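Local coordinates for glycerate dehydrogenase related protein (Thermoplasma acidophilum, PDB 3GVX) that is a D-isomer specific 2-hydroxyacid dehydrogenase that probably reduces glyoxylate or hydroxypyruvate with a nicotinamide cofactor, at residues R49-S57 / I269-F280; S84-A95 / I251-G259. One frame throughout, in Å; residues are numbered along the deposited sequence.

In the fold
Both contacts pair a segment from the first third of the chain with one from its last quarter, and contact 2 is nested inside the loop that contact 1 closes. Contact 1 joins a strand of the five-stranded sheet to the last helix; it is partly buried and carried mainly by apolar and aromatic groups. Contact 2 is buried at the edge of the seven-stranded Rossmann-type sheet and near the second subunit, where hydrogen bonds and a potassium ion supplement aliphatic packing. The centres of contacts 1 and 2 are about 28 Å apart. Strand 250-252 and helix 266-279 follow each other in sequence, so the chain passes from contact 2 directly back to contact 1.

Contact 1: residues R49-S57 / I269-F280; sequences RTKMIQAIS and IQLAFENVRNFF
M52, a selenomethionine, and the ring of F279 make the aromatic part of this contact. With CG set anti to the backbone N (chi1 179°), the M52 chain runs across one face of the ring. Its CG sits over that face, 3.9 Å from the F279 centroid in a CH-pi contact, while SE stands farther above the same ring at 5.4 Å from its centroid, a Met-aromatic contact. K51 CD approaches the edge of a second ring, 4.1 Å from F280 CE2, and its ammonium group forms a salt bridge with E36.

The aliphatic contacts lie earlier in the helix. The bent M52 chain brings CE to 3.3 Å from V276 CG2, a closeness made doubtful by the short modelled SE-CE bond. Q54 CB rests 3.8 Å from V276 CG2. I56 CG2 lies 3.7 Å from I269 CD1 and 3.8 Å from A272 CB, the I56 and I269 side chains running side by side.

Within the 49-57 segment, Q54 NE2 donates to A55 O at 3.0 Å, almost straight at 175° and in the plane of the Q54 amide, which holds that amide against its own backbone.

Strand 52-55 and helix 269-279 run nearly antiparallel, at 162°. The C-terminal helix covers one face of a five-stranded parallel alpha/beta sheet, probably the substrate-binding domain as in relatives, with strands 37-40 and 73-75 flanking the strand and helix 11-20 beside the helix.

Contact 2: residues S84-A95 / I251-G259; sequences SVAEHAFALLLA and ILSPHVAGG. With K (potassium ion), chain D.
H88 meets the 251-259 segment with NE2 and one ring face, while ND1 reaches it through a potassium ion, and the packing is tightest here. Its NE2 donates to S253 OG at 2.9 Å, with the acceptor tilted 22° from the ring plane; D234 also hydrogen-bonds that hydroxyl. A257 CA lies over the imidazole face, 4.0 Å from the H88 centroid. H88 ND1 binds the potassium at 2.7 Å, so hydrogen bond and metal together fix the rotation of the ring. The potassium ion is also bound by V256 O at 3.0 Å and A257 O at 3.3 Å, by a water and by T117 OG1 of the second subunit. S84 carries OG anti to its own N (chi1 -178°) and donates to A257 O at 2.8 Å in the carbonyl plane, giving this oxygen two partners.

Toward the C-terminal end of segment 84-95 the contact thins to ordinary, mainly aliphatic packing of buried groups: L92 CD2 slides past I251 CG2 at 3.9 Å, and the A95 methyl faces I251 CD1. The more exposed side is at G258 and G259, which close a type I turn; V85 CG2 rests against G258 CA.

The S-P-H-V-A-G-G segment follows the edge strand of the Rossmann-type sheet. H255 points away from the helix and makes weak hydrogen bonds to E239 and R210, consistent with the active-site histidine, glutamate and arginine of D-2-hydroxyacid dehydrogenases.

Contact 1: residues R49-S57 / I269-F280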
loop_
_atom_site.group_PDB
_atom_site.type_symbol
_atom_site.label_atom_id
_atom_site.label_comp_id
_atom_site.label_asym_id
_atom_site.label_seq_id
_atom_site.Cartn_x
_atom_site.Cartn_y
_atom_site.Cartn_z
ATOM N N ARG B 49 -15.382 -35.037 22.537
ATOM C CA ARG B 49 -16.053 -33.783 22.241
ATOM C C ARG B 49 -15.448 -33.013 21.070
ATOM O O ARG B 49 -15.902 -31.918 20.740
ATOM C CB ARG B 49 -16.048 -32.917 23.504
ATOM C CG ARG B 49 -16.555 -33.651 24.721
ATOM C CD ARG B 49 -16.612 -32.752 25.931
ATOM N NE ARG B 49 -17.372 -31.537 25.661
ATOM C CZ ARG B 49 -16.837 -30.321 25.590
ATOM N NH1 ARG B 49 -15.534 -30.155 25.772
ATOM N NH2 ARG B 49 -17.605 -29.273 25.328
ATOM N N THR B 50 -14.432 -33.601 20.444
ATOM C CA THR B 50 -13.728 -32.956 19.339
ATOM C C THR B 50 -14.627 -32.579 18.173
ATOM O O THR B 50 -15.353 -33.411 17.632
ATOM C CB THR B 50 -12.612 -33.849 18.760
ATOM O OG1 THR B 50 -11.868 -34.464 19.818
ATOM C CG2 THR B 50 -11.682 -33.017 17.894
ATOM N N LYS B 51 -14.569 -31.315 17.782
ATOM C CA LYS B 51 -15.350 -30.830 16.656
ATOM C C LYS B 51 -14.441 -30.203 15.647
ATOM O O LYS B 51 -14.693 -30.238 14.458
ATOM C CB LYS B 51 -16.315 -29.749 17.086
ATOM C CG LYS B 51 -17.424 -30.166 17.973
ATOM C CD LYS B 51 -18.171 -28.912 18.337
ATOM C CE LYS B 51 -19.497 -29.212 18.970
ATOM N NZ LYS B 51 -20.166 -27.929 19.293
HETATM N N MSE B 52 -13.377 -29.604 16.146
HETATM C CA MSE B 52 -12.482 -28.887 15.267
HETATM C C MSE B 52 -11.025 -28.933 15.647
HETATM O O MSE B 52 -10.668 -28.807 16.814
HETATM C CB MSE B 52 -12.959 -27.431 15.161
HETATM C CG MSE B 52 -12.112 -26.507 14.269
HETATM SE SE MSE B 52 -10.584 -26.053 15.124
HETATM C CE MSE B 52 -10.422 -24.557 14.941
ATOM N N ILE B 53 -10.190 -29.079 14.627
ATOM C CA ILE B 53 -8.757 -29.120 14.807
ATOM C C ILE B 53 -8.120 -28.040 13.961
ATOM O O ILE B 53 -8.320 -27.979 12.749
ATOM C CB ILE B 53 -8.204 -30.500 14.404
ATOM C CG1 ILE B 53 -8.885 -31.578 15.259
ATOM C CG2 ILE B 53 -6.687 -30.538 14.569
ATOM C CD1 ILE B 53 -8.517 -32.993 14.908
ATOM N N GLN B 54 -7.346 -27.182 14.611
ATOM C CA GLN B 54 -6.687 -26.069 13.937
ATOM C C GLN B 54 -5.164 -26.163 13.900
ATOM O O GLN B 54 -4.507 -26.015 14.928
ATOM C CB GLN B 54 -7.078 -24.757 14.613
ATOM C CG GLN B 54 -6.409 -23.546 14.013
ATOM C CD GLN B 54 -7.048 -23.109 12.716
ATOM O OE1 GLN B 54 -8.229 -22.762 12.676
ATOM N NE2 GLN B 54 -6.266 -23.129 11.638
ATOM N N ALA B 55 -4.606 -26.400 12.716
ATOM C CA ALA B 55 -3.162 -26.457 12.542
ATOM C C ALA B 55 -2.690 -25.001 12.496
ATOM O O ALA B 55 -3.408 -24.119 12.021
ATOM C CB ALA B 55 -2.810 -27.160 11.233
ATOM N N ILE B 56 -1.493 -24.740 12.996
ATOM C CA ILE B 56 -0.992 -23.372 12.987
ATOM C C ILE B 56 -0.130 -23.133 11.768
ATOM O O ILE B 56 0.263 -22.010 11.496
ATOM C CB ILE B 56 -0.175 -23.056 14.244
ATOM C CG1 ILE B 56 1.027 -23.991 14.325
ATOM C CG2 ILE B 56 -1.064 -23.171 15.469
ATOM C CD1 ILE B 56 2.191 -23.445 15.102
ATOM N N SER B 57 0.165 -24.197 11.029
ATOM C CA SER B 57 0.974 -24.081 9.818
ATOM C C SER B 57 0.079 -23.843 8.606
ATOM O O SER B 57 -1.141 -23.991 8.686
ATOM C CB SER B 57 1.828 -25.338 9.613
ATOM O OG SER B 57 1.023 -26.487 9.478
ATOM N N ILE B 269 0.537 -17.361 14.504
ATOM C CA ILE B 269 -0.108 -17.911 15.687
ATOM C C ILE B 269 -1.395 -17.186 16.063
ATOM O O ILE B 269 -2.370 -17.815 16.455
ATOM C CB ILE B 269 0.890 -17.986 16.890
ATOM C CG1 ILE B 269 0.293 -18.870 17.994
ATOM C CG2 ILE B 269 1.289 -16.590 17.360
ATOM C CD1 ILE B 269 0.152 -20.342 17.578
ATOM N N GLN B 270 -1.424 -15.868 15.898
ATOM C CA GLN B 270 -2.631 -15.111 16.213
ATOM C C GLN B 270 -3.756 -15.415 15.248
ATOM O O GLN B 270 -4.902 -15.557 15.650
ATOM C CB GLN B 270 -2.356 -13.616 16.194
ATOM C CG GLN B 270 -3.498 -12.794 16.742
ATOM C CD GLN B 270 -3.116 -11.342 16.909
ATOM O OE1 GLN B 270 -2.003 -11.028 17.333
ATOM N NE2 GLN B 270 -4.038 -10.447 16.583
ATOM N N LEU B 271 -3.420 -15.494 13.967
ATOM C CA LEU B 271 -4.413 -15.806 12.940
ATOM C C LEU B 271 -5.001 -17.195 13.200
ATOM O O LEU B 271 -6.185 -17.427 12.964
ATOM C CB LEU B 271 -3.783 -15.737 11.539
ATOM C CG LEU B 271 -3.325 -14.340 11.080
ATOM C CD1 LEU B 271 -2.380 -14.468 9.888
ATOM C CD2 LEU B 271 -4.546 -13.471 10.757
ATOM N N ALA B 272 -4.166 -18.106 13.701
ATOM C CA ALA B 272 -4.610 -19.463 14.017
ATOM C C ALA B 272 -5.704 -19.418 15.083
ATOM O O ALA B 272 -6.770 -19.990 14.900
ATOM C CB ALA B 272 -3.424 -20.325 14.488
ATOM N N PHE B 273 -5.462 -18.714 16.182
ATOM C CA PHE B 273 -6.476 -18.625 17.238
ATOM C C PHE B 273 -7.716 -17.895 16.779
ATOM O O PHE B 273 -8.834 -18.237 17.157
ATOM C CB PHE B 273 -5.938 -17.919 18.496
ATOM C CG PHE B 273 -4.876 -18.689 19.226
ATOM C CD1 PHE B 273 -5.032 -20.032 19.506
ATOM C CD2 PHE B 273 -3.713 -18.073 19.625
ATOM C CE1 PHE B 273 -4.042 -20.743 20.162
ATOM C CE2 PHE B 273 -2.731 -18.782 20.282
ATOM C CZ PHE B 273 -2.900 -20.118 20.546
ATOM N N GLU B 274 -7.509 -16.873 15.966
ATOM C CA GLU B 274 -8.614 -16.100 15.449
ATOM C C GLU B 274 -9.533 -16.957 14.611
ATOM O O GLU B 274 -10.749 -16.839 14.715
ATOM C CB GLU B 274 -8.106 -14.895 14.658
ATOM C CG GLU B 274 -7.621 -13.794 15.577
ATOM C CD GLU B 274 -7.115 -12.551 14.850
ATOM O OE1 GLU B 274 -6.664 -12.655 13.694
ATOM O OE2 GLU B 274 -7.155 -11.457 15.445
ATOM N N ASN B 275 -8.967 -17.844 13.803
ATOM C CA ASN B 275 -9.817 -18.700 13.000
ATOM C C ASN B 275 -10.647 -19.601 13.889
ATOM O O ASN B 275 -11.745 -19.983 13.524
ATOM C CB ASN B 275 -9.024 -19.570 12.027
ATOM C CG ASN B 275 -9.919 -20.201 10.977
ATOM O OD1 ASN B 275 -9.912 -21.418 10.774
ATOM N ND2 ASN B 275 -10.701 -19.366 10.300
ATOM N N VAL B 276 -10.110 -19.956 15.050
ATOM C CA VAL B 276 -10.828 -20.805 15.996
ATOM C C VAL B 276 -12.065 -20.089 16.516
ATOM O O VAL B 276 -13.151 -20.650 16.595
ATOM C CB VAL B 276 -9.928 -21.195 17.186
ATOM C CG1 VAL B 276 -10.789 -21.713 18.341
ATOM C CG2 VAL B 276 -8.898 -22.240 16.744
ATOM N N ARG B 277 -11.869 -18.831 16.867
ATOM C CA ARG B 277 -12.930 -17.989 17.360
ATOM C C ARG B 277 -13.985 -17.764 16.279
ATOM O O ARG B 277 -15.180 -17.822 16.542
ATOM C CB ARG B 277 -12.305 -16.681 17.860
ATOM C CG ARG B 277 -12.884 -15.410 17.329
ATOM C CD ARG B 277 -13.047 -14.466 18.493
ATOM N NE ARG B 277 -14.409 -14.495 19.018
ATOM C CZ ARG B 277 -14.783 -13.953 20.172
ATOM N NH1 ARG B 277 -13.888 -13.346 20.940
ATOM N NH2 ARG B 277 -16.060 -13.981 20.534
ATOM N N ASN B 278 -13.526 -17.544 15.054
ATOM C CA ASN B 278 -14.419 -17.325 13.925
ATOM C C ASN B 278 -15.171 -18.579 13.559
ATOM O O ASN B 278 -16.333 -18.536 13.178
ATOM C CB ASN B 278 -13.636 -16.848 12.716
ATOM C CG ASN B 278 -13.144 -15.444 12.880
ATOM O OD1 ASN B 278 -12.359 -14.947 12.069
ATOM N ND2 ASN B 278 -13.607 -14.783 13.931
ATOM N N PHE B 279 -14.492 -19.705 13.682
ATOM C CA PHE B 279 -15.109 -20.970 13.380
ATOM C C PHE B 279 -16.303 -21.181 14.280
ATOM O O PHE B 279 -17.332 -21.666 13.836
ATOM C CB PHE B 279 -14.127 -22.120 13.568
ATOM C CG PHE B 279 -14.719 -23.463 13.262
ATOM C CD1 PHE B 279 -14.732 -23.958 11.968
ATOM C CD2 PHE B 279 -15.300 -24.220 14.266
ATOM C CE1 PHE B 279 -15.315 -25.188 11.687
ATOM C CE2 PHE B 279 -15.883 -25.442 13.992
ATOM C CZ PHE B 279 -15.893 -25.928 12.706
ATOM N N PHE B 280 -16.174 -20.809 15.545
ATOM C CA PHE B 280 -17.278 -21.018 16.449
ATOM C C PHE B 280 -18.402 -19.994 16.450
ATOM O O PHE B 280 -19.405 -20.194 17.123
ATOM C CB PHE B 280 -16.758 -21.334 17.856
ATOM C CG PHE B 280 -16.233 -22.737 17.969
ATOM C CD1 PHE B 280 -14.869 -22.999 17.937
ATOM C CD2 PHE B 280 -17.114 -23.816 17.955
ATOM C CE1 PHE B 280 -14.388 -24.307 17.879
ATOM C CE2 PHE B 280 -16.639 -25.126 17.902
ATOM C CZ PHE B 280 -15.271 -25.370 17.860
#

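Contact 2: residues S84-A95 / I251-G259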
loop_
_atom_site.group_PDB
_atom_site.type_symbol
_atom_site.label_atom_id
_atom_site.label_comp_id
_atom_site.label_asym_id
_atom_site.label_seq_id
_atom_site.Cartn_x
_atom_site.Cartn_y
_atom_site.Cartn_z
ATOM N N SER B 84 1.499 -11.384 3.525
ATOM C CA SER B 84 2.879 -11.004 3.295
ATOM C C SER B 84 3.156 -10.800 1.826
ATOM O O SER B 84 3.784 -9.829 1.456
ATOM C CB SER B 84 3.810 -12.072 3.850
ATOM O OG SER B 84 5.161 -11.716 3.676
ATOM N N VAL B 85 2.688 -11.712 0.983
ATOM C CA VAL B 85 2.937 -11.589 -0.450
ATOM C C VAL B 85 2.246 -10.378 -1.085
ATOM O O VAL B 85 2.825 -9.718 -1.949
ATOM C CB VAL B 85 2.528 -12.879 -1.233
ATOM C CG1 VAL B 85 2.712 -12.656 -2.730
ATOM C CG2 VAL B 85 3.362 -14.066 -0.763
ATOM N N ALA B 86 1.017 -10.086 -0.660
ATOM C CA ALA B 86 0.292 -8.944 -1.193
ATOM C C ALA B 86 1.026 -7.653 -0.822
ATOM O O ALA B 86 1.115 -6.733 -1.631
ATOM C CB ALA B 86 -1.137 -8.920 -0.664
ATOM N N GLU B 87 1.562 -7.607 0.398
ATOM C CA GLU B 87 2.313 -6.438 0.867
ATOM C C GLU B 87 3.594 -6.248 0.076
ATOM O O GLU B 87 3.999 -5.127 -0.206
ATOM C CB GLU B 87 2.673 -6.560 2.344
ATOM C CG GLU B 87 1.574 -6.238 3.322
ATOM C CD GLU B 87 2.084 -6.237 4.762
ATOM O OE1 GLU B 87 3.294 -6.027 4.966
ATOM O OE2 GLU B 87 1.293 -6.441 5.698
ATOM N N HIS B 88 4.230 -7.356 -0.284
ATOM C CA HIS B 88 5.465 -7.269 -1.044
ATOM C C HIS B 88 5.187 -6.814 -2.462
ATOM O O HIS B 88 5.999 -6.120 -3.063
ATOM C CB HIS B 88 6.196 -8.610 -1.102
ATOM C CG HIS B 88 7.574 -8.501 -1.655
ATOM N ND1 HIS B 88 8.657 -8.155 -0.884
ATOM C CD2 HIS B 88 8.042 -8.616 -2.923
ATOM C CE1 HIS B 88 9.731 -8.059 -1.645
ATOM N NE2 HIS B 88 9.382 -8.333 -2.888
ATOM N N ALA B 89 4.033 -7.213 -2.992
ATOM C CA ALA B 89 3.640 -6.835 -4.339
ATOM C C ALA B 89 3.354 -5.339 -4.411
ATOM O O ALA B 89 3.739 -4.668 -5.361
ATOM C CB ALA B 89 2.423 -7.646 -4.787
ATOM N N PHE B 90 2.696 -4.795 -3.401
ATOM C CA PHE B 90 2.432 -3.373 -3.445
ATOM C C PHE B 90 3.723 -2.582 -3.239
ATOM O O PHE B 90 3.865 -1.485 -3.770
ATOM C CB PHE B 90 1.322 -2.989 -2.458
ATOM C CG PHE B 90 -0.056 -3.013 -3.079
ATOM C CD1 PHE B 90 -0.561 -1.900 -3.735
ATOM C CD2 PHE B 90 -0.801 -4.175 -3.105
ATOM C CE1 PHE B 90 -1.781 -1.956 -4.418
ATOM C CE2 PHE B 90 -2.017 -4.235 -3.785
ATOM C CZ PHE B 90 -2.502 -3.128 -4.443
ATOM N N ALA B 91 4.681 -3.175 -2.532
ATOM C CA ALA B 91 5.962 -2.522 -2.293
ATOM C C ALA B 91 6.732 -2.345 -3.607
ATOM O O ALA B 91 7.327 -1.292 -3.849
ATOM C CB ALA B 91 6.790 -3.320 -1.282
ATOM N N LEU B 92 6.701 -3.366 -4.461
ATOM C CA LEU B 92 7.376 -3.293 -5.763
ATOM C C LEU B 92 6.653 -2.307 -6.651
ATOM O O LEU B 92 7.241 -1.461 -7.317
ATOM C CB LEU B 92 7.370 -4.654 -6.443
ATOM C CG LEU B 92 8.291 -5.625 -5.735
ATOM C CD1 LEU B 92 7.985 -7.049 -6.181
ATOM C CD2 LEU B 92 9.733 -5.190 -5.996
ATOM N N LEU B 93 5.342 -2.472 -6.649
ATOM C CA LEU B 93 4.421 -1.657 -7.412
ATOM C C LEU B 93 4.643 -0.166 -7.167
ATOM O O LEU B 93 4.824 0.606 -8.109
ATOM C CB LEU B 93 3.004 -2.039 -7.026
ATOM C CG LEU B 93 2.028 -2.105 -8.194
ATOM C CD1 LEU B 93 0.867 -3.009 -7.794
ATOM C CD2 LEU B 93 1.589 -0.704 -8.606
ATOM N N LEU B 94 4.631 0.222 -5.896
ATOM C CA LEU B 94 4.831 1.617 -5.509
ATOM C C LEU B 94 6.272 2.102 -5.691
ATOM O O LEU B 94 6.500 3.278 -5.925
ATOM C CB LEU B 94 4.365 1.830 -4.064
ATOM C CG LEU B 94 2.852 1.701 -3.882
ATOM C CD1 LEU B 94 2.522 1.572 -2.400
ATOM C CD2 LEU B 94 2.161 2.901 -4.515
ATOM N N ALA B 95 7.233 1.190 -5.588
ATOM C CA ALA B 95 8.637 1.558 -5.764
ATOM C C ALA B 95 8.803 2.132 -7.156
ATOM O O ALA B 95 9.432 3.156 -7.342
ATOM C CB ALA B 95 9.549 0.341 -5.583
ATOM N N ILE B 251 12.582 -4.221 -11.413
ATOM C CA ILE B 251 12.946 -4.110 -10.014
ATOM C C ILE B 251 12.742 -5.543 -9.576
ATOM O O ILE B 251 11.691 -6.144 -9.815
ATOM C CB ILE B 251 12.010 -3.201 -9.203
ATOM C CG1 ILE B 251 11.952 -1.807 -9.822
ATOM C CG2 ILE B 251 12.507 -3.115 -7.772
ATOM C CD1 ILE B 251 11.156 -0.815 -9.014
ATOM N N LEU B 252 13.757 -6.098 -8.942
ATOM C CA LEU B 252 13.700 -7.493 -8.555
ATOM C C LEU B 252 13.960 -7.754 -7.097
ATOM O O LEU B 252 14.614 -6.976 -6.405
ATOM C CB LEU B 252 14.728 -8.288 -9.366
ATOM C CG LEU B 252 14.730 -8.105 -10.884
ATOM C CD1 LEU B 252 16.012 -8.709 -11.471
ATOM C CD2 LEU B 252 13.479 -8.740 -11.484
ATOM N N SER B 253 13.446 -8.878 -6.636
ATOM C CA SER B 253 13.671 -9.298 -5.270
ATOM C C SER B 253 13.852 -10.822 -5.280
ATOM O O SER B 253 13.255 -11.521 -6.084
ATOM C CB SER B 253 12.525 -8.862 -4.347
ATOM O OG SER B 253 11.273 -9.353 -4.763
ATOM N N PRO B 254 14.696 -11.340 -4.379
ATOM C CA PRO B 254 15.027 -12.760 -4.217
ATOM C C PRO B 254 14.013 -13.723 -3.554
ATOM O O PRO B 254 14.310 -14.323 -2.524
ATOM C CB PRO B 254 16.355 -12.702 -3.464
ATOM C CG PRO B 254 16.183 -11.487 -2.610
ATOM C CD PRO B 254 15.591 -10.500 -3.568
ATOM N N HIS B 255 12.826 -13.872 -4.143
ATOM C CA HIS B 255 11.841 -14.806 -3.606
ATOM C C HIS B 255 11.635 -14.609 -2.106
ATOM O O HIS B 255 11.671 -15.577 -1.347
ATOM C CB HIS B 255 12.344 -16.231 -3.855
ATOM C CG HIS B 255 11.263 -17.237 -4.070
ATOM N ND1 HIS B 255 11.107 -17.915 -5.262
ATOM C CD2 HIS B 255 10.260 -17.654 -3.265
ATOM C CE1 HIS B 255 10.050 -18.702 -5.182
ATOM N NE2 HIS B 255 9.519 -18.561 -3.981
ATOM N N VAL B 256 11.431 -13.366 -1.679
ATOM C CA VAL B 256 11.225 -13.056 -0.266
ATOM C C VAL B 256 9.829 -12.515 0.018
ATOM O O VAL B 256 9.541 -12.111 1.129
ATOM C CB VAL B 256 12.237 -12.003 0.229
ATOM C CG1 VAL B 256 13.663 -12.579 0.262
ATOM C CG2 VAL B 256 12.152 -10.770 -0.671
ATOM N N ALA B 257 8.963 -12.509 -0.988
ATOM C CA ALA B 257 7.611 -11.982 -0.814
ATOM C C ALA B 257 6.839 -12.637 0.333
ATOM O O ALA B 257 6.214 -11.954 1.139
ATOM C CB ALA B 257 6.819 -12.100 -2.123
ATOM N N GLY B 258 6.907 -13.962 0.426
ATOM C CA GLY B 258 6.198 -14.668 1.484
ATOM C C GLY B 258 7.061 -15.007 2.679
ATOM O O GLY B 258 6.812 -15.973 3.401
ATOM N N GLY B 259 8.087 -14.199 2.887
ATOM C CA GLY B 259 9.010 -14.432 3.975
ATOM C C GLY B 259 10.209 -15.183 3.429
ATOM O O GLY B 259 10.647 -14.942 2.307
HETATM K K K D . 8.267 -9.409 1.475
HETATM O O HOH W 1 6.053 -8.680 2.558
#